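Local coordinates for RegF protein (Neisseria gonorrhoeae, PDB 4HOJ), which binds glutathione and calcium ions and, also called stringent starvation protein A, belongs to the glutathione transferase superfamily, at residues Asp148-Met151 and Ile152-Ala155. Sequence-based numbering, arbitrary orientation.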
ATOM      1  N   ASP A 148     -21.963  -6.210   2.161  1.00 22.61           N
ATOM      2  CA  ASP A 148     -21.575  -5.495   3.386  1.00 23.51           C
ATOM      3  C   ASP A 148     -20.661  -4.276   3.150  1.00 19.97           C
ATOM      4  O   ASP A 148     -19.650  -4.353   2.471  1.00 19.93           O
ATOM      5  CB  ASP A 148     -20.902  -6.429   4.383  1.00 25.36           C
ATOM      6  CG  ASP A 148     -21.785  -7.589   4.744  1.00 27.87           C
ATOM      7  OD1 ASP A 148     -22.842  -7.342   5.325  1.00 29.49           O
ATOM      8  OD2 ASP A 148     -21.431  -8.722   4.388  1.00 35.27           O
ATOM      9  N   PHE A 149     -21.030  -3.164   3.767  1.00 19.23           N
ATOM     10  CA  PHE A 149     -20.218  -1.940   3.770  1.00 18.12           C
ATOM     11  C   PHE A 149     -18.853  -2.236   4.329  1.00 19.33           C
ATOM     12  O   PHE A 149     -18.727  -2.939   5.322  1.00 21.44           O
ATOM     13  CB  PHE A 149     -20.924  -0.925   4.670  1.00 18.56           C
ATOM     14  CG  PHE A 149     -20.165   0.371   4.845  1.00 16.52           C
ATOM     15  CD1 PHE A 149     -20.128   1.294   3.828  1.00 16.69           C
ATOM     16  CD2 PHE A 149     -19.486   0.657   6.041  1.00 17.44           C
ATOM     17  CE1 PHE A 149     -19.448   2.511   4.011  1.00 15.80           C
ATOM     18  CE2 PHE A 149     -18.814   1.863   6.233  1.00 18.40           C
ATOM     19  CZ  PHE A 149     -18.776   2.785   5.210  1.00 18.24           C
ATOM     20  N   SER A 150     -17.811  -1.654   3.730  1.00 16.71           N
ATOM     21  CA  SER A 150     -16.445  -1.928   4.181  1.00 11.72           C
ATOM     22  C   SER A 150     -15.535  -0.749   4.025  1.00 12.12           C
ATOM     23  O   SER A 150     -15.923   0.294   3.463  1.00 11.23           O
ATOM     24  CB  SER A 150     -15.757  -3.106   3.435  1.00 13.12           C
ATOM     25  OG  SER A 150     -15.454  -2.722   2.105  1.00 12.07           O
ATOM     26  N   MET A 151     -14.305  -0.940   4.496  1.00 13.85           N
ATOM     27  CA  MET A 151     -13.268   0.102   4.382  1.00 12.04           C
ATOM     28  C   MET A 151     -12.992   0.455   2.923  1.00 11.13           C
ATOM     29  O   MET A 151     -12.526   1.538   2.595  1.00 11.10           O
ATOM     30  CB  MET A 151     -11.982  -0.464   4.978  1.00 16.09           C
ATOM     31  CG  MET A 151     -10.962   0.612   5.020  1.00 17.74           C
ATOM     32  SD  MET A 151     -11.447   1.726   6.329  1.00 20.75           S
ATOM     33  CE  MET A 151     -10.813   0.809   7.731  1.00 15.08           C
ATOM     34  N   ILE A 152     -13.283  -0.473   2.028  1.00 12.66           N
ATOM     35  CA  ILE A 152     -13.098  -0.185   0.624  1.00 11.94           C
ATOM     36  C   ILE A 152     -14.060   0.908   0.123  1.00 13.19           C
ATOM     37  O   ILE A 152     -13.707   1.821  -0.634  1.00 13.02           O
ATOM     38  CB  ILE A 152     -13.086  -1.486  -0.250  1.00 15.25           C
ATOM     39  CG1 ILE A 152     -12.317  -2.664   0.398  1.00 23.42           C
ATOM     40  CG2 ILE A 152     -12.517  -1.144  -1.623  1.00 26.82           C
ATOM     41  CD1 ILE A 152     -11.038  -2.439   1.099  1.00 20.71           C
ATOM     42  N   ASP A 153     -15.296   0.831   0.596  1.00 11.36           N
ATOM     43  CA  ASP A 153     -16.260   1.910   0.363  1.00 10.52           C
ATOM     44  C   ASP A 153     -15.816   3.239   0.981  1.00 10.00           C
ATOM     45  O   ASP A 153     -15.906   4.310   0.380  1.00 11.34           O
ATOM     46  CB  ASP A 153     -17.620   1.523   0.939  1.00 11.85           C
ATOM     47  CG  ASP A 153     -18.122   0.191   0.373  1.00 12.82           C
ATOM     48  OD1 ASP A 153     -18.454   0.155  -0.835  1.00 14.63           O
ATOM     49  OD2 ASP A 153     -18.190  -0.784   1.118  1.00 14.30           O
ATOM     50  N   VAL A 154     -15.261   3.151   2.166  1.00  9.36           N
ATOM     51  CA  VAL A 154     -14.758   4.337   2.834  1.00 10.14           C
ATOM     52  C   VAL A 154     -13.697   5.014   1.994  1.00  8.66           C
ATOM     53  O   VAL A 154     -13.715   6.256   1.823  1.00  9.76           O
ATOM     54  CB  VAL A 154     -14.161   3.989   4.201  1.00 10.05           C
ATOM     55  CG1 VAL A 154     -13.360   5.170   4.782  1.00 11.50           C
ATOM     56  CG2 VAL A 154     -15.270   3.555   5.159  1.00 11.19           C
ATOM     57  N   ALA A 155     -12.754   4.229   1.460  1.00  9.09           N
ATOM     58  CA  ALA A 155     -11.607   4.824   0.739  1.00  7.97           C
ATOM     59  C   ALA A 155     -12.084   5.554  -0.553  1.00  8.13           C
ATOM     60  O   ALA A 155     -11.523   6.574  -0.925  1.00  8.54           O
ATOM     61  CB  ALA A 155     -10.610   3.721   0.433  1.00  8.67           C
TER
HETATM   62  O   HOH W   1     -17.679  -3.324   0.636  1.00 15.92           O
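S150 caps helix 151-161, and D153 reaches back to it: S150 N donates to D153 OD2 at 2.8 Å through the carboxylate's anti lone pair, the one turned from OD1. The reach is possible because D153 CG lies beside its own backbone N (chi1 -56°). In the other half of the cap, I152 N gives a bent bond to S150 OG, 3.1 Å long with an N-H...O angle of 141°, one residue short of the classic reciprocal partner, D153 N.

A water locks the two side chains together: it accepts from S150 OG, and donates both to D153 OD2 (2.6 Å) and to the carbonyl O of D148. OD2 thus takes two bonds, while OD1 is held from outside by Y180 OH and I144 N, an arrangement that fixes the carboxylate's rotation.

Behind the cap the alpha-helical i to i+4 bonds begin, V154 N to S150 O at 3.2 Å and A155 N to M151 O at 2.9 Å.

Among the apolar contacts, F149, just before the N-cap, swings its ring back along the first turn, and CZ meets V154 CG2 at 3.6 Å: the N'-N4 contact of a hydrophobic staple. Ring and D153 carboxylate planes are nearly parallel (13°), but the side chains cross obliquely, with CB and not the carboxylate nearest CE1. R187 adds a cation-pi contact to this ring. M151, bent at chi2 and chi3, brings SD to 4.1 Å from V154 CB, near helices 13-25 and 65-75.

Together the S-x-x-D capping box and the F149-V154 staple form the N-terminal motif known from the glutathione transferase fold, opening a buried helix of the all-helical C-terminal domain.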